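Local atomic coordinates of saframycin Mx1 synthetase B (Legionella pneumophila subsp. pneumophila, PDB entry 3KXW), a protein that belongs to the AMP-binding enzyme family of the ANL clan and holds 5'-O-[(S)-(dodecanoyloxy)(hydroxy)phosphoryl]adenosine in a pocket. Residues E401-S406 with G426-D431; K411-W414 with E419-H422; T305-Y310 with F318-F323. All coordinates share one frame; numbering follows the deposited sequence.

Contact 1 (E401-S406 with G426-D431)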
ATOM      1  N   GLU A 401      12.484  -6.407  18.138  1.00 17.08           N
ATOM      2  CA  GLU A 401      12.104  -6.552  16.749  1.00 16.47           C
ATOM      3  C   GLU A 401      10.935  -7.514  16.597  1.00 14.95           C
ATOM      4  O   GLU A 401      10.843  -8.523  17.286  1.00 14.21           O
ATOM      5  CB  GLU A 401      13.278  -6.987  15.872  1.00 17.20           C
ATOM      6  CG  GLU A 401      12.924  -6.993  14.384  1.00 16.61           C
ATOM      7  CD  GLU A 401      14.084  -7.432  13.490  1.00 17.71           C
ATOM      8  OE1 GLU A 401      15.021  -8.098  13.984  1.00 19.84           O
ATOM      9  OE2 GLU A 401      14.065  -7.129  12.286  1.00 15.97           O
ATOM     10  N   ILE A 402      10.034  -7.180  15.680  1.00 14.61           N
ATOM     11  CA  ILE A 402       8.901  -8.028  15.413  1.00 14.51           C
ATOM     12  C   ILE A 402       9.375  -9.139  14.491  1.00 15.28           C
ATOM     13  O   ILE A 402       9.801  -8.882  13.370  1.00 16.18           O
ATOM     14  CB  ILE A 402       7.748  -7.210  14.803  1.00 15.10           C
ATOM     15  CG1 ILE A 402       7.247  -6.195  15.853  1.00 14.64           C
ATOM     16  CG2 ILE A 402       6.619  -8.136  14.313  1.00 14.29           C
ATOM     17  CD1 ILE A 402       6.385  -5.065  15.293  1.00 14.08           C
ATOM     18  N   TRP A 403       9.355 -10.367  14.994  1.00 14.55           N
ATOM     19  CA  TRP A 403       9.668 -11.556  14.194  1.00 15.14           C
ATOM     20  C   TRP A 403       8.385 -12.342  13.901  1.00 15.63           C
ATOM     21  O   TRP A 403       7.517 -12.480  14.771  1.00 16.03           O
ATOM     22  CB  TRP A 403      10.662 -12.470  14.947  1.00 16.52           C
ATOM     23  CG  TRP A 403      12.061 -11.942  14.978  1.00 16.10           C
ATOM     24  CD1 TRP A 403      12.445 -10.643  14.899  1.00 15.52           C
ATOM     25  CD2 TRP A 403      13.270 -12.713  15.119  1.00 16.92           C
ATOM     26  NE1 TRP A 403      13.820 -10.549  14.964  1.00 18.54           N
ATOM     27  CE2 TRP A 403      14.345 -11.807  15.108  1.00 16.87           C
ATOM     28  CE3 TRP A 403      13.537 -14.081  15.274  1.00 18.64           C
ATOM     29  CZ2 TRP A 403      15.679 -12.223  15.203  1.00 20.31           C
ATOM     30  CZ3 TRP A 403      14.856 -14.496  15.378  1.00 19.95           C
ATOM     31  CH2 TRP A 403      15.910 -13.569  15.351  1.00 19.43           C
ATOM     32  N   VAL A 404       8.285 -12.882  12.691  1.00 14.32           N
ATOM     33  CA  VAL A 404       7.047 -13.515  12.242  1.00 16.79           C
ATOM     34  C   VAL A 404       7.301 -14.917  11.727  1.00 16.00           C
ATOM     35  O   VAL A 404       8.322 -15.159  11.098  1.00 17.19           O
ATOM     36  CB  VAL A 404       6.400 -12.682  11.126  1.00 15.05           C
ATOM     37  CG1 VAL A 404       5.106 -13.325  10.650  1.00 14.74           C
ATOM     38  CG2 VAL A 404       6.168 -11.253  11.623  1.00 15.76           C
ATOM     39  N   GLN A 405       6.372 -15.832  11.991  1.00 18.19           N
ATOM     40  CA  GLN A 405       6.418 -17.181  11.404  1.00 19.94           C
ATOM     41  C   GLN A 405       5.033 -17.689  11.046  1.00 17.69           C
ATOM     42  O   GLN A 405       4.113 -17.596  11.856  1.00 17.70           O
ATOM     43  CB  GLN A 405       7.109 -18.189  12.356  1.00 21.74           C
ATOM     44  CG  GLN A 405       6.895 -19.651  11.940  1.00 26.43           C
ATOM     45  CD  GLN A 405       7.683 -20.630  12.799  1.00 32.37           C
ATOM     46  OE1 GLN A 405       7.507 -20.694  14.023  1.00 35.61           O
ATOM     47  NE2 GLN A 405       8.558 -21.401  12.161  1.00 33.67           N
ATOM     48  N   SER A 406       4.885 -18.219   9.833  1.00 16.18           N
ATOM     49  CA  SER A 406       3.669 -18.925   9.446  1.00 16.24           C
ATOM     50  C   SER A 406       3.781 -19.350   7.985  1.00 17.44           C
ATOM     51  O   SER A 406       4.732 -18.991   7.288  1.00 15.35           O
ATOM     52  CB  SER A 406       2.420 -18.031   9.596  1.00 17.29           C
ATOM     53  OG  SER A 406       2.223 -17.218   8.432  1.00 14.90           O
ATOM     54  N   GLY A 426      15.881 -15.553  10.491  1.00 24.73           N
ATOM     55  CA  GLY A 426      16.028 -15.179  11.883  1.00 22.12           C
ATOM     56  C   GLY A 426      16.043 -16.392  12.806  1.00 24.13           C
ATOM     57  O   GLY A 426      15.180 -17.242  12.718  1.00 23.72           O
ATOM     58  N   LYS A 427      17.034 -16.476  13.689  1.00 25.44           N
ATOM     59  CA  LYS A 427      17.100 -17.603  14.632  1.00 27.84           C
ATOM     60  C   LYS A 427      17.264 -17.095  16.047  1.00 24.61           C
ATOM     61  O   LYS A 427      18.087 -16.214  16.302  1.00 25.17           O
ATOM     62  CB  LYS A 427      18.272 -18.545  14.312  1.00 28.07           C
ATOM     63  CG  LYS A 427      18.086 -19.382  13.074  1.00 30.08           C
ATOM     64  CD  LYS A 427      17.012 -20.444  13.278  1.00 33.85           C
ATOM     65  CE  LYS A 427      17.457 -21.474  14.315  1.00 37.05           C
ATOM     66  NZ  LYS A 427      16.523 -22.644  14.381  1.00 39.63           N
ATOM     67  N   ILE A 428      16.498 -17.671  16.960  1.00 24.41           N
ATOM     68  CA  ILE A 428      16.499 -17.231  18.340  1.00 26.06           C
ATOM     69  C   ILE A 428      17.630 -17.920  19.080  1.00 29.04           C
ATOM     70  O   ILE A 428      17.774 -19.144  19.004  1.00 29.62           O
ATOM     71  CB  ILE A 428      15.162 -17.547  19.043  1.00 27.36           C
ATOM     72  CG1 ILE A 428      13.983 -16.887  18.315  1.00 25.39           C
ATOM     73  CG2 ILE A 428      15.203 -17.111  20.497  1.00 27.73           C
ATOM     74  CD1 ILE A 428      12.628 -17.269  18.901  1.00 24.21           C
ATOM     75  N   LYS A 429      18.432 -17.116  19.770  1.00 29.53           N
ATOM     76  CA  LYS A 429      19.564 -17.593  20.562  1.00 32.51           C
ATOM     77  C   LYS A 429      19.155 -18.746  21.458  1.00 34.46           C
ATOM     78  O   LYS A 429      18.210 -18.631  22.242  1.00 34.39           O
ATOM     79  CB  LYS A 429      20.129 -16.463  21.417  1.00 33.64           C
ATOM     80  CG  LYS A 429      21.443 -16.799  22.114  1.00 36.53           C
ATOM     81  CD  LYS A 429      21.761 -15.765  23.190  1.00 37.67           C
ATOM     82  CE  LYS A 429      23.096 -16.060  23.889  1.00 44.56           C
ATOM     83  NZ  LYS A 429      23.185 -17.483  24.369  1.00 46.82           N
ATOM     84  N   ASP A 430      19.865 -19.860  21.306  1.00 37.81           N
ATOM     85  CA  ASP A 430      19.656 -21.058  22.113  1.00 37.72           C
ATOM     86  C   ASP A 430      18.305 -21.735  21.898  1.00 40.04           C
ATOM     87  O   ASP A 430      17.848 -22.505  22.734  1.00 39.82           O
ATOM     88  CB  ASP A 430      19.907 -20.746  23.593  1.00 39.08           C
ATOM     89  CG  ASP A 430      21.348 -20.369  23.858  1.00 38.21           C
ATOM     90  OD1 ASP A 430      22.197 -20.705  23.006  1.00 40.55           O
ATOM     91  OD2 ASP A 430      21.640 -19.728  24.894  1.00 41.23           O
ATOM     92  N   ASP A 431      17.673 -21.473  20.761  1.00 38.77           N
ATOM     93  CA  ASP A 431      16.403 -22.122  20.465  1.00 41.40           C
ATOM     94  C   ASP A 431      16.602 -23.493  19.802  1.00 42.80           C
ATOM     95  O   ASP A 431      17.496 -23.675  18.965  1.00 45.88           O
ATOM     96  CB  ASP A 431      15.543 -21.214  19.585  1.00 39.22           C
ATOM     97  CG  ASP A 431      14.171 -21.794  19.313  1.00 42.20           C
ATOM     98  OD1 ASP A 431      13.297 -21.034  18.851  1.00 44.53           O
ATOM     99  OD2 ASP A 431      13.963 -23.004  19.563  1.00 46.43           O
TER

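Contact 2 (K411-W414 with E419-H422)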
ATOM      1  N   LYS A 411       9.038 -16.649   0.429  1.00 18.14           N
ATOM      2  CA  LYS A 411      10.185 -17.480   0.128  1.00 20.98           C
ATOM      3  C   LYS A 411      11.535 -16.728   0.051  1.00 22.62           C
ATOM      4  O   LYS A 411      12.604 -17.335   0.089  1.00 25.69           O
ATOM      5  CB  LYS A 411       9.900 -18.222  -1.197  1.00 22.44           C
ATOM      6  CG  LYS A 411      11.072 -19.040  -1.756  1.00 28.80           C
ATOM      7  CD  LYS A 411      11.621 -20.015  -0.739  1.00 32.79           C
ATOM      8  CE  LYS A 411      12.534 -21.038  -1.410  1.00 34.44           C
ATOM      9  NZ  LYS A 411      13.011 -22.060  -0.419  1.00 38.80           N
ATOM     10  N   GLY A 412      11.501 -15.415  -0.064  1.00 17.24           N
ATOM     11  CA  GLY A 412      12.734 -14.655  -0.164  1.00 16.08           C
ATOM     12  C   GLY A 412      12.536 -13.471  -1.090  1.00 16.51           C
ATOM     13  O   GLY A 412      11.420 -13.161  -1.472  1.00 15.78           O
ATOM     14  N   TYR A 413      13.626 -12.811  -1.441  1.00 16.33           N
ATOM     15  CA  TYR A 413      13.605 -11.748  -2.421  1.00 16.08           C
ATOM     16  C   TYR A 413      14.204 -12.284  -3.718  1.00 17.51           C
ATOM     17  O   TYR A 413      15.280 -12.897  -3.696  1.00 16.10           O
ATOM     18  CB  TYR A 413      14.459 -10.579  -1.940  1.00 17.07           C
ATOM     19  CG  TYR A 413      14.009  -9.962  -0.631  1.00 15.63           C
ATOM     20  CD1 TYR A 413      12.761  -9.355  -0.502  1.00 14.74           C
ATOM     21  CD2 TYR A 413      14.858  -9.949   0.461  1.00 16.03           C
ATOM     22  CE1 TYR A 413      12.378  -8.769   0.713  1.00 14.40           C
ATOM     23  CE2 TYR A 413      14.489  -9.376   1.653  1.00 16.54           C
ATOM     24  CZ  TYR A 413      13.248  -8.788   1.781  1.00 16.36           C
ATOM     25  OH  TYR A 413      12.926  -8.212   3.005  1.00 14.85           O
ATOM     26  N   TRP A 414      13.530 -12.030  -4.837  1.00 14.91           N
ATOM     27  CA  TRP A 414      13.990 -12.554  -6.125  1.00 16.51           C
ATOM     28  C   TRP A 414      15.443 -12.179  -6.416  1.00 15.72           C
ATOM     29  O   TRP A 414      15.779 -11.009  -6.474  1.00 15.37           O
ATOM     30  CB  TRP A 414      13.098 -12.074  -7.271  1.00 13.63           C
ATOM     31  CG  TRP A 414      13.445 -12.778  -8.538  1.00 15.69           C
ATOM     32  CD1 TRP A 414      14.235 -12.317  -9.550  1.00 16.15           C
ATOM     33  CD2 TRP A 414      13.040 -14.092  -8.906  1.00 15.34           C
ATOM     34  NE1 TRP A 414      14.339 -13.271 -10.535  1.00 15.87           N
ATOM     35  CE2 TRP A 414      13.617 -14.371 -10.164  1.00 16.84           C
ATOM     36  CE3 TRP A 414      12.251 -15.061  -8.293  1.00 14.52           C
ATOM     37  CZ2 TRP A 414      13.414 -15.585 -10.833  1.00 16.40           C
ATOM     38  CZ3 TRP A 414      12.041 -16.272  -8.963  1.00 18.22           C
ATOM     39  CH2 TRP A 414      12.629 -16.518 -10.220  1.00 16.60           C
ATOM     40  N   GLU A 419      20.402 -10.492   0.902  1.00 18.27           N
ATOM     41  CA  GLU A 419      19.300  -9.776   1.538  1.00 17.68           C
ATOM     42  C   GLU A 419      18.262 -10.778   2.049  1.00 18.53           C
ATOM     43  O   GLU A 419      17.640 -10.549   3.095  1.00 19.82           O
ATOM     44  CB  GLU A 419      18.669  -8.780   0.564  1.00 21.03           C
ATOM     45  CG  GLU A 419      19.403  -7.463   0.503  1.00 21.00           C
ATOM     46  CD  GLU A 419      19.394  -6.767   1.847  1.00 23.66           C
ATOM     47  OE1 GLU A 419      18.364  -6.171   2.211  1.00 24.93           O
ATOM     48  OE2 GLU A 419      20.419  -6.837   2.550  1.00 26.72           O
ATOM     49  N   THR A 420      18.089 -11.891   1.331  1.00 15.58           N
ATOM     50  CA  THR A 420      17.130 -12.938   1.722  1.00 16.97           C
ATOM     51  C   THR A 420      17.548 -13.610   3.030  1.00 20.50           C
ATOM     52  O   THR A 420      16.726 -13.828   3.920  1.00 17.72           O
ATOM     53  CB  THR A 420      16.931 -14.009   0.600  1.00 17.51           C
ATOM     54  OG1 THR A 420      16.237 -13.423  -0.509  1.00 15.75           O
ATOM     55  CG2 THR A 420      16.145 -15.230   1.102  1.00 18.84           C
ATOM     56  N   ARG A 421      18.836 -13.921   3.157  1.00 18.67           N
ATOM     57  CA  ARG A 421      19.336 -14.468   4.408  1.00 21.76           C
ATOM     58  C   ARG A 421      19.217 -13.462   5.567  1.00 22.60           C
ATOM     59  O   ARG A 421      18.926 -13.846   6.694  1.00 26.11           O
ATOM     60  CB  ARG A 421      20.797 -14.893   4.274  1.00 23.78           C
ATOM     61  CG  ARG A 421      21.453 -14.911   5.636  1.00 29.03           C
ATOM     62  CD  ARG A 421      22.644 -15.799   5.675  1.00 36.08           C
ATOM     63  NE  ARG A 421      22.288 -17.191   5.923  1.00 38.72           N
ATOM     64  CZ  ARG A 421      23.098 -18.049   6.532  1.00 40.95           C
ATOM     65  NH1 ARG A 421      22.724 -19.311   6.723  1.00 42.61           N
ATOM     66  NH2 ARG A 421      24.291 -17.634   6.950  1.00 37.20           N
ATOM     67  N   HIS A 422      19.452 -12.191   5.264  1.00 23.02           N
ATOM     68  CA  HIS A 422      19.333 -11.061   6.207  1.00 22.85           C
ATOM     69  C   HIS A 422      17.930 -10.936   6.818  1.00 25.31           C
ATOM     70  O   HIS A 422      17.789 -10.520   7.968  1.00 26.02           O
ATOM     71  CB  HIS A 422      19.719  -9.762   5.480  1.00 25.26           C
ATOM     72  CG  HIS A 422      19.785  -8.545   6.360  1.00 30.09           C
ATOM     73  ND1 HIS A 422      20.909  -8.205   7.087  1.00 31.80           N
ATOM     74  CD2 HIS A 422      18.871  -7.574   6.607  1.00 31.86           C
ATOM     75  CE1 HIS A 422      20.673  -7.096   7.768  1.00 33.19           C
ATOM     76  NE2 HIS A 422      19.445  -6.689   7.492  1.00 35.56           N
TER

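Contact 3 (T305-Y310 with F318-F323)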
ATOM      1  N   THR A 305      -6.056  10.784  14.342  1.00 15.23           N
ATOM      2  CA  THR A 305      -6.640  10.585  13.022  1.00 14.76           C
ATOM      3  C   THR A 305      -8.004   9.945  13.078  1.00 14.24           C
ATOM      4  O   THR A 305      -8.940  10.412  12.434  1.00 14.23           O
ATOM      5  CB  THR A 305      -5.744   9.697  12.142  1.00 14.39           C
ATOM      6  OG1 THR A 305      -4.486  10.346  11.964  1.00 14.57           O
ATOM      7  CG2 THR A 305      -6.397   9.445  10.780  1.00 12.99           C
HETATM    8  N   MSE A 306      -8.125   8.849  13.815  1.00 14.11           N
HETATM    9  CA  MSE A 306      -9.394   8.133  13.821  1.00 15.19           C
HETATM   10  C   MSE A 306     -10.481   8.898  14.567  1.00 14.80           C
HETATM   11  O   MSE A 306     -11.658   8.833  14.204  1.00 14.40           O
HETATM   12  CB  MSE A 306      -9.231   6.708  14.353  1.00 14.35           C
HETATM   13  CG  MSE A 306      -8.401   5.885  13.398  1.00 14.80           C
HETATM   14 SE   MSE A 306      -8.087   4.036  13.891  1.00 25.85          SE
HETATM   15  CE  MSE A 306      -6.831   4.367  15.329  1.00 14.50           C
ATOM     16  N   GLU A 307     -10.083   9.618  15.605  1.00 16.42           N
ATOM     17  CA  GLU A 307     -11.052  10.381  16.379  1.00 16.75           C
ATOM     18  C   GLU A 307     -11.561  11.535  15.525  1.00 16.57           C
ATOM     19  O   GLU A 307     -12.755  11.780  15.508  1.00 18.59           O
ATOM     20  CB  GLU A 307     -10.460  10.845  17.713  1.00 19.87           C
ATOM     21  CG  GLU A 307     -11.319  11.822  18.531  1.00 20.96           C
ATOM     22  CD  GLU A 307     -12.653  11.262  19.020  1.00 21.75           C
ATOM     23  OE1 GLU A 307     -12.893  10.042  18.970  1.00 21.56           O
ATOM     24  OE2 GLU A 307     -13.484  12.072  19.481  1.00 24.48           O
ATOM     25  N   HIS A 308     -10.658  12.218  14.808  1.00 15.06           N
ATOM     26  CA  HIS A 308     -11.039  13.283  13.876  1.00 15.71           C
ATOM     27  C   HIS A 308     -12.010  12.778  12.835  1.00 17.61           C
ATOM     28  O   HIS A 308     -12.986  13.443  12.524  1.00 16.28           O
ATOM     29  CB  HIS A 308      -9.838  13.851  13.125  1.00 16.78           C
ATOM     30  CG  HIS A 308      -8.989  14.785  13.924  1.00 19.08           C
ATOM     31  ND1 HIS A 308      -7.915  15.452  13.380  1.00 20.55           N
ATOM     32  CD2 HIS A 308      -9.047  15.159  15.224  1.00 20.33           C
ATOM     33  CE1 HIS A 308      -7.345  16.201  14.309  1.00 22.47           C
ATOM     34  NE2 HIS A 308      -8.009  16.037  15.439  1.00 22.34           N
ATOM     35  N   PHE A 309     -11.725  11.604  12.281  1.00 15.20           N
ATOM     36  CA  PHE A 309     -12.571  11.045  11.241  1.00 15.31           C
ATOM     37  C   PHE A 309     -13.940  10.665  11.804  1.00 16.10           C
ATOM     38  O   PHE A 309     -14.975  10.889  11.173  1.00 15.70           O
ATOM     39  CB  PHE A 309     -11.912   9.808  10.617  1.00 13.37           C
ATOM     40  CG  PHE A 309     -12.640   9.303   9.412  1.00 11.95           C
ATOM     41  CD1 PHE A 309     -12.352   9.814   8.161  1.00 12.66           C
ATOM     42  CD2 PHE A 309     -13.624   8.339   9.537  1.00 12.93           C
ATOM     43  CE1 PHE A 309     -13.025   9.361   7.013  1.00 11.96           C
ATOM     44  CE2 PHE A 309     -14.318   7.888   8.408  1.00 14.50           C
ATOM     45  CZ  PHE A 309     -14.004   8.389   7.147  1.00 13.25           C
ATOM     46  N   TYR A 310     -13.929  10.102  13.003  1.00 15.82           N
ATOM     47  CA  TYR A 310     -15.173   9.684  13.628  1.00 18.27           C
ATOM     48  C   TYR A 310     -16.069  10.889  13.880  1.00 18.53           C
ATOM     49  O   TYR A 310     -17.246  10.863  13.539  1.00 18.83           O
ATOM     50  CB  TYR A 310     -14.914   8.941  14.937  1.00 19.58           C
ATOM     51  CG  TYR A 310     -16.170   8.818  15.766  1.00 19.09           C
ATOM     52  CD1 TYR A 310     -17.249   8.062  15.316  1.00 19.63           C
ATOM     53  CD2 TYR A 310     -16.289   9.472  16.975  1.00 20.92           C
ATOM     54  CE1 TYR A 310     -18.419   7.949  16.070  1.00 22.51           C
ATOM     55  CE2 TYR A 310     -17.452   9.368  17.728  1.00 22.40           C
ATOM     56  CZ  TYR A 310     -18.498   8.605  17.282  1.00 23.38           C
ATOM     57  OH  TYR A 310     -19.645   8.529  18.049  1.00 26.44           O
ATOM     58  N   PHE A 318     -21.281   6.708  10.285  1.00 18.71           N
ATOM     59  CA  PHE A 318     -20.001   6.084  10.597  1.00 17.46           C
ATOM     60  C   PHE A 318     -19.857   5.843  12.095  1.00 17.31           C
ATOM     61  O   PHE A 318     -20.072   6.753  12.890  1.00 18.06           O
ATOM     62  CB  PHE A 318     -18.803   6.904  10.077  1.00 16.80           C
ATOM     63  CG  PHE A 318     -17.480   6.215  10.329  1.00 16.23           C
ATOM     64  CD1 PHE A 318     -17.048   5.197   9.485  1.00 15.55           C
ATOM     65  CD2 PHE A 318     -16.702   6.549  11.426  1.00 14.99           C
ATOM     66  CE1 PHE A 318     -15.844   4.527   9.727  1.00 14.39           C
ATOM     67  CE2 PHE A 318     -15.504   5.891  11.695  1.00 14.85           C
ATOM     68  CZ  PHE A 318     -15.071   4.869  10.841  1.00 15.47           C
ATOM     69  N   ARG A 319     -19.461   4.630  12.486  1.00 15.91           N
ATOM     70  CA  ARG A 319     -19.257   4.305  13.895  1.00 19.01           C
ATOM     71  C   ARG A 319     -17.784   4.043  14.180  1.00 19.30           C
ATOM     72  O   ARG A 319     -17.108   3.386  13.404  1.00 16.65           O
ATOM     73  CB  ARG A 319     -20.088   3.070  14.297  1.00 21.73           C
ATOM     74  CG  ARG A 319     -21.576   3.376  14.478  1.00 23.71           C
ATOM     75  CD  ARG A 319     -22.389   2.144  14.940  1.00 27.09           C
ATOM     76  NE  ARG A 319     -21.924   1.661  16.231  1.00 29.31           N
ATOM     77  CZ  ARG A 319     -21.119   0.616  16.396  1.00 30.02           C
ATOM     78  NH1 ARG A 319     -20.716  -0.096  15.353  1.00 30.86           N
ATOM     79  NH2 ARG A 319     -20.732   0.268  17.617  1.00 32.68           N
ATOM     80  N   LYS A 320     -17.286   4.544  15.297  1.00 18.97           N
ATOM     81  CA  LYS A 320     -15.849   4.427  15.560  1.00 18.57           C
ATOM     82  C   LYS A 320     -15.415   2.982  15.735  1.00 19.25           C
ATOM     83  O   LYS A 320     -14.246   2.656  15.494  1.00 17.69           O
ATOM     84  CB  LYS A 320     -15.442   5.264  16.782  1.00 20.04           C
ATOM     85  CG  LYS A 320     -13.918   5.438  16.945  1.00 18.59           C
ATOM     86  CD  LYS A 320     -13.560   6.396  18.098  1.00 21.80           C
ATOM     87  CE  LYS A 320     -12.029   6.616  18.205  1.00 20.82           C
ATOM     88  NZ  LYS A 320     -11.639   7.470  19.393  1.00 22.15           N
ATOM     89  N   GLU A 321     -16.351   2.128  16.158  1.00 18.25           N
ATOM     90  CA  GLU A 321     -16.095   0.711  16.364  1.00 20.23           C
ATOM     91  C   GLU A 321     -15.739   0.017  15.045  1.00 17.86           C
ATOM     92  O   GLU A 321     -15.218  -1.090  15.041  1.00 17.54           O
ATOM     93  CB  GLU A 321     -17.339   0.017  16.962  1.00 23.36           C
ATOM     94  CG  GLU A 321     -17.684   0.422  18.389  1.00 26.11           C
ATOM     95  CD  GLU A 321     -18.293   1.819  18.489  1.00 27.88           C
ATOM     96  OE1 GLU A 321     -18.784   2.334  17.468  1.00 23.10           O
ATOM     97  OE2 GLU A 321     -18.272   2.400  19.598  1.00 29.66           O
ATOM     98  N   ALA A 322     -16.062   0.649  13.928  1.00 15.85           N
ATOM     99  CA  ALA A 322     -15.725   0.073  12.629  1.00 15.12           C
ATOM    100  C   ALA A 322     -14.201   0.051  12.408  1.00 13.91           C
ATOM    101  O   ALA A 322     -13.668  -0.802  11.675  1.00 14.46           O
ATOM    102  CB  ALA A 322     -16.405   0.857  11.515  1.00 15.21           C
ATOM    103  N   PHE A 323     -13.490   0.986  13.035  1.00 15.79           N
ATOM    104  CA  PHE A 323     -12.061   1.137  12.755  1.00 13.73           C
ATOM    105  C   PHE A 323     -11.325  -0.109  13.156  1.00 15.02           C
ATOM    106  O   PHE A 323     -11.539  -0.624  14.257  1.00 15.71           O
ATOM    107  CB  PHE A 323     -11.461   2.330  13.498  1.00 15.16           C
ATOM    108  CG  PHE A 323     -11.492   3.606  12.716  1.00 14.17           C
ATOM    109  CD1 PHE A 323     -10.859   3.696  11.481  1.00 14.86           C
ATOM    110  CD2 PHE A 323     -12.110   4.737  13.222  1.00 13.34           C
ATOM    111  CE1 PHE A 323     -10.855   4.890  10.779  1.00 13.18           C
ATOM    112  CE2 PHE A 323     -12.127   5.912  12.514  1.00 12.12           C
ATOM    113  CZ  PHE A 323     -11.477   5.995  11.291  1.00 13.69           C
TER

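Contact 1 (E401-S406 with G426-D431)
The indole of Trp403 presents its benzene end to Lys427, whose carbonyl carbon lies in the ring plane, while CG of Glu401 lies in the same plane at the pyrrole edge; Gly426 and Ile428 approach the ring obliquely. Trp403 projects from strand 400-405, in an antiparallel sheet of this member of the ANL (adenylate-forming) family, to meet the chain following helix 417-424. Tryptophan suits the place because its long flat side chain reaches across between backbones whose nearest CA atoms, of Trp403 and Gly426, are 7.7 Å apart. Its CG lies beside the backbone N (chi1 -74°), anti to the carbonyl carbon, which sends the indole toward residues 426-428. Having no side chain, Gly426 lets the peptide linking it to Lys427 lie against the ring, Gly426 C and Lys427 N each 3.4 Å from Trp403 CZ3. Ile428 adds CG1, 3.9 Å from Trp403 CZ3, and also packs on Lys384 and Ile386. Trp403 NE1 donates to Glu401 OE1 at 2.9 Å, from well above the carboxylate plane; Arg439 and Gly441 N hold that carboxylate, which should fix the indole's rotation. Past Ile428 a type II turn closes with Asp431 N bonding to Ile428 O at 2.9 Å.

Contact 2 (K411-W414 with E419-H422)
Thr420 OG1 is gripped from two directions: it accepts the backbone N-H of Tyr413 in a nearly straight bond, 2.8 Å from Tyr413 N with an angle of 170° at the hydrogen, and it bonds to Gln416 O, four residues earlier, just ahead of the helix. Threonine suits the site because its two branches serve different ends. OG1 sits beside the backbone N (chi1 -69°), which leaves CG2 anti to that N and resting 3.7 Å from Gly412 CA. Gly412, with no CB, can take backbone angles that would press a CB against the carbonyl O of Lys411, and it lets the Thr420 methyl close in. Residues 411-414 close a sequence resembling the A6 core motif of adenylate-forming enzymes, which begins at strand 400-405 and ends ahead of helix 417-424; here they lie along strand 184-188, with backbone bonds from Gly412 to Met186 and from Trp414 to Gly184. The Tyr413 ring reaches the helix edge-on. Its CE2 lies 3.7 Å from Glu419 O, near the ring plane, and its CD2 is 4.0 Å from Glu419 CB. An edge-to-face pairing of Tyr413 with Phe424 extends this packing, while the phenol hydroxyl bonds to Glu331 and the carboxylate of Glu419, on a chain bent at chi2, forms a salt bridge with Lys183.

Contact 3 (T305-Y310 with F318-F323)
Phe323 is packed on both faces: Met306, a selenomethionine, lays its CG 3.5 Å from the ring centroid of Phe323, almost on the normal, and CZ of Phe318 comes over the opposite face nearer the rim. Met306 SE follows at 4.0 Å from the same centroid, a Met-aromatic contact that a flexible, polarisable side chain makes easily. Phe309 completes a buried aromatic cluster. Its edge points into the face of Phe318, a T-shaped pair with centroids 5.0 Å apart and planes at 86°, while its CD2 reaches Phe323 CZ at 3.6 Å. The partly exposed side is looser and polar. There Lys320 puts CB over a face of the Tyr310 ring, 4.0 Å from its centroid; with CG anti to the backbone N (chi1 -168°), it runs extended until NZ forms a salt bridge with Glu307 OE1 at 2.9 Å. Glu303 also holds this ammonium, so a long aliphatic chain with a charged end fits both duties. In the fold, helix 303-313 connects the parallel strands 293-296 and 323-328 in a beta-alpha-beta crossover; Phe318 and Phe323 pack on Ala294 of the first strand, and Tyr271 of helix 269-277 meets Phe309 and Phe323 edge-to-face.

In the fold
From the N terminus, contact 3 comes first, closing the short connection between helix 303-313 and strand 323-328. It is finished well before residue 401, where contact 1 opens a wider loop that closes only after helix 417-424. Contact 2 is nested inside that loop: it folds residues 411-414 back on the helix that follows. Contacts 1 and 2 have centres 15 Å apart and together tie strand 400-405, the helix and its trailing chain. Contact 3 stands apart, its centre about 35 Å from that of contact 1 and 38 Å from that of contact 2, with contacts 2 and 3 on opposite sides of the chain's centre.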